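Side-chain contact in fructooligosaccharide ABC transporter substrate-binding protein FusA (Streptococcus pneumoniae, PDB 5G5Y), which captures short- and long-chain fructooligosaccharides, preferring tetrasaccharides and larger, for import by the ABC transporter FusABC-MsmK: residues Y411-P414 with Y415-N418. Numbering follows the deposited sequence.
Sequences YYVP and YMSN
Two successive i to i+3 hydrogen bonds, Tyr415 N to Tyr412 O at 2.9 Å and Met416 N to Val413 O at 3.1 Å, wind the backbone through a short 3-10 turn. Across this turn the ring of Tyr415 folds back over the proline before it: Pro414 CB stands 4.2 Å from the ring centroid and 12° off the ring normal, a CH-pi contact over the middle of one face. With chi1 at -55°, CG of Tyr415 lies beside its own backbone N, which turns the ring back along the chain; its CD2 edge then meets Tyr411 O in the ring plane at 3.4 Å. The 3-10 turn follows on from helix 399-412, and the chain then runs as loop toward helix 429-455. Met416, extended beyond CG with chi2 at 179°, reaches back from the other side of the turn. Its terminal methyl CE touches both Tyr412 CB and Val413 CG2, 3.8 Å from each, while its CG lies 3.6 Å from Tyr412 O. Ile408, one turn earlier in the helix, touches both Val413 and Met416 and extends this apolar patch. Tyr412 points its ring into the protein, against Phe196 and Val284 of strand 282-284; the Tyr412 side chain is about 10 Å from that of Trp270, which binds substrate. The departing loop is held by backbone hydrogen bonds between Tyr415 and Val297 and by Lys129 NZ on Met416 O.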
ATOM      1  N   TYR A 411     -17.958   7.177  -0.138  1.00 16.58           N
ATOM      2  CA  TYR A 411     -18.485   6.126   0.745  1.00 17.11           C
ATOM      3  C   TYR A 411     -17.858   6.064   2.138  1.00 16.50           C
ATOM      4  O   TYR A 411     -18.542   5.704   3.096  1.00 16.38           O
ATOM      5  CB  TYR A 411     -18.344   4.762   0.079  1.00 17.54           C
ATOM      6  CG  TYR A 411     -19.289   4.603  -1.084  1.00 18.34           C
ATOM      7  CD1 TYR A 411     -20.647   4.326  -0.869  1.00 20.32           C
ATOM      8  CD2 TYR A 411     -18.849   4.753  -2.406  1.00 19.46           C
ATOM      9  CE1 TYR A 411     -21.538   4.212  -1.936  1.00 19.76           C
ATOM     10  CE2 TYR A 411     -19.736   4.628  -3.480  1.00 19.97           C
ATOM     11  CZ  TYR A 411     -21.069   4.326  -3.245  1.00 20.93           C
ATOM     12  OH  TYR A 411     -21.960   4.162  -4.334  1.00 21.14           O
ATOM     13  N   TYR A 412     -16.565   6.352   2.244  1.00 15.31           N
ATOM     14  CA  TYR A 412     -15.810   5.984   3.469  1.00 14.05           C
ATOM     15  C   TYR A 412     -15.319   7.149   4.315  1.00 13.81           C
ATOM     16  O   TYR A 412     -15.392   7.114   5.544  1.00 13.55           O
ATOM     17  CB  TYR A 412     -14.634   5.110   3.127  1.00 14.20           C
ATOM     18  CG  TYR A 412     -14.905   3.888   2.317  1.00 15.10           C
ATOM     19  CD1 TYR A 412     -16.023   3.088   2.547  1.00 15.87           C
ATOM     20  CD2 TYR A 412     -14.020   3.505   1.326  1.00 15.90           C
ATOM     21  CE1 TYR A 412     -16.272   1.969   1.794  1.00 17.31           C
ATOM     22  CE2 TYR A 412     -14.222   2.346   0.594  1.00 16.23           C
ATOM     23  CZ  TYR A 412     -15.340   1.570   0.841  1.00 18.52           C
ATOM     24  OH  TYR A 412     -15.558   0.434   0.089  1.00 17.79           O
ATOM     25  N   VAL A 413     -14.780   8.177   3.672  1.00 13.41           N
ATOM     26  CA  VAL A 413     -14.224   9.297   4.394  1.00 13.96           C
ATOM     27  C   VAL A 413     -15.130   9.912   5.483  1.00 14.23           C
ATOM     28  O   VAL A 413     -14.646  10.153   6.588  1.00 14.47           O
ATOM     29  CB  VAL A 413     -13.671  10.336   3.428  1.00 14.18           C
ATOM     30  CG1 VAL A 413     -13.329  11.655   4.133  1.00 14.64           C
ATOM     31  CG2 VAL A 413     -12.434   9.746   2.750  1.00 14.37           C
ATOM     32  N   PRO A 414     -16.443  10.075   5.218  1.00 15.16           N
ATOM     33  CA  PRO A 414     -17.319  10.616   6.255  1.00 14.84           C
ATOM     34  C   PRO A 414     -17.355   9.823   7.572  1.00 14.59           C
ATOM     35  O   PRO A 414     -17.686  10.397   8.626  1.00 14.00           O
ATOM     36  CB  PRO A 414     -18.706  10.620   5.588  1.00 15.15           C
ATOM     37  CG  PRO A 414     -18.436  10.659   4.121  1.00 15.75           C
ATOM     38  CD  PRO A 414     -17.177   9.859   3.944  1.00 15.53           C
ATOM     39  N   TYR A 415     -16.975   8.541   7.511  1.00 14.03           N
ATOM     40  CA  TYR A 415     -17.033   7.637   8.651  1.00 13.96           C
ATOM     41  C   TYR A 415     -15.651   7.315   9.256  1.00 13.40           C
ATOM     42  O   TYR A 415     -15.603   6.543  10.185  1.00 13.14           O
ATOM     43  CB  TYR A 415     -17.728   6.360   8.233  1.00 13.25           C
ATOM     44  CG  TYR A 415     -19.067   6.681   7.648  1.00 13.91           C
ATOM     45  CD1 TYR A 415     -20.069   7.208   8.458  1.00 13.81           C
ATOM     46  CD2 TYR A 415     -19.310   6.534   6.292  1.00 13.93           C
ATOM     47  CE1 TYR A 415     -21.277   7.585   7.940  1.00 14.95           C
ATOM     48  CE2 TYR A 415     -20.551   6.887   5.754  1.00 15.63           C
ATOM     49  CZ  TYR A 415     -21.510   7.420   6.586  1.00 16.53           C
ATOM     50  OH  TYR A 415     -22.731   7.740   6.092  1.00 20.35           O
ATOM     51  N   MET A 416     -14.572   7.920   8.733  1.00 13.00           N
ATOM     52  CA  MET A 416     -13.208   7.792   9.275  1.00 12.63           C
ATOM     53  C   MET A 416     -12.986   8.841  10.346  1.00 14.23           C
ATOM     54  O   MET A 416     -12.500   9.987  10.088  1.00 15.07           O
ATOM     55  CB  MET A 416     -12.174   7.993   8.164  1.00 13.80           C
ATOM     56  CG  MET A 416     -12.184   6.932   7.075  1.00 13.22           C
ATOM     57  SD  MET A 416     -10.895   7.434   5.910  1.00 15.44           S
ATOM     58  CE  MET A 416     -11.364   6.478   4.473  1.00 15.03           C
ATOM     59  N   SER A 417     -13.329   8.478  11.565  1.00 12.75           N
ATOM     60  CA  SER A 417     -13.330   9.411  12.655  1.00 12.64           C
ATOM     61  C   SER A 417     -11.975   9.588  13.327  1.00 12.24           C
ATOM     62  O   SER A 417     -11.844  10.471  14.168  1.00 14.39           O
ATOM     63  CB  SER A 417     -14.382   8.966  13.696  1.00 13.47           C
ATOM     64  OG  SER A 417     -15.683   9.045  13.070  1.00 14.11           O
ATOM     65  N   ASN A 418     -10.999   8.760  13.000  1.00 12.00           N
ATOM     66  CA  ASN A 418      -9.675   8.832  13.629  1.00 12.33           C
ATOM     67  C   ASN A 418      -8.820   9.892  12.928  1.00 12.21           C
ATOM     68  O   ASN A 418      -8.565   9.798  11.728  1.00 11.15           O
ATOM     69  CB  ASN A 418      -9.000   7.478  13.617  1.00 12.27           C
ATOM     70  CG  ASN A 418      -9.742   6.468  14.508  1.00 13.31           C
ATOM     71  OD1 ASN A 418     -10.975   6.340  14.417  1.00 14.94           O
ATOM     72  ND2 ASN A 418      -9.022   5.821  15.425  1.00 12.31           N
TER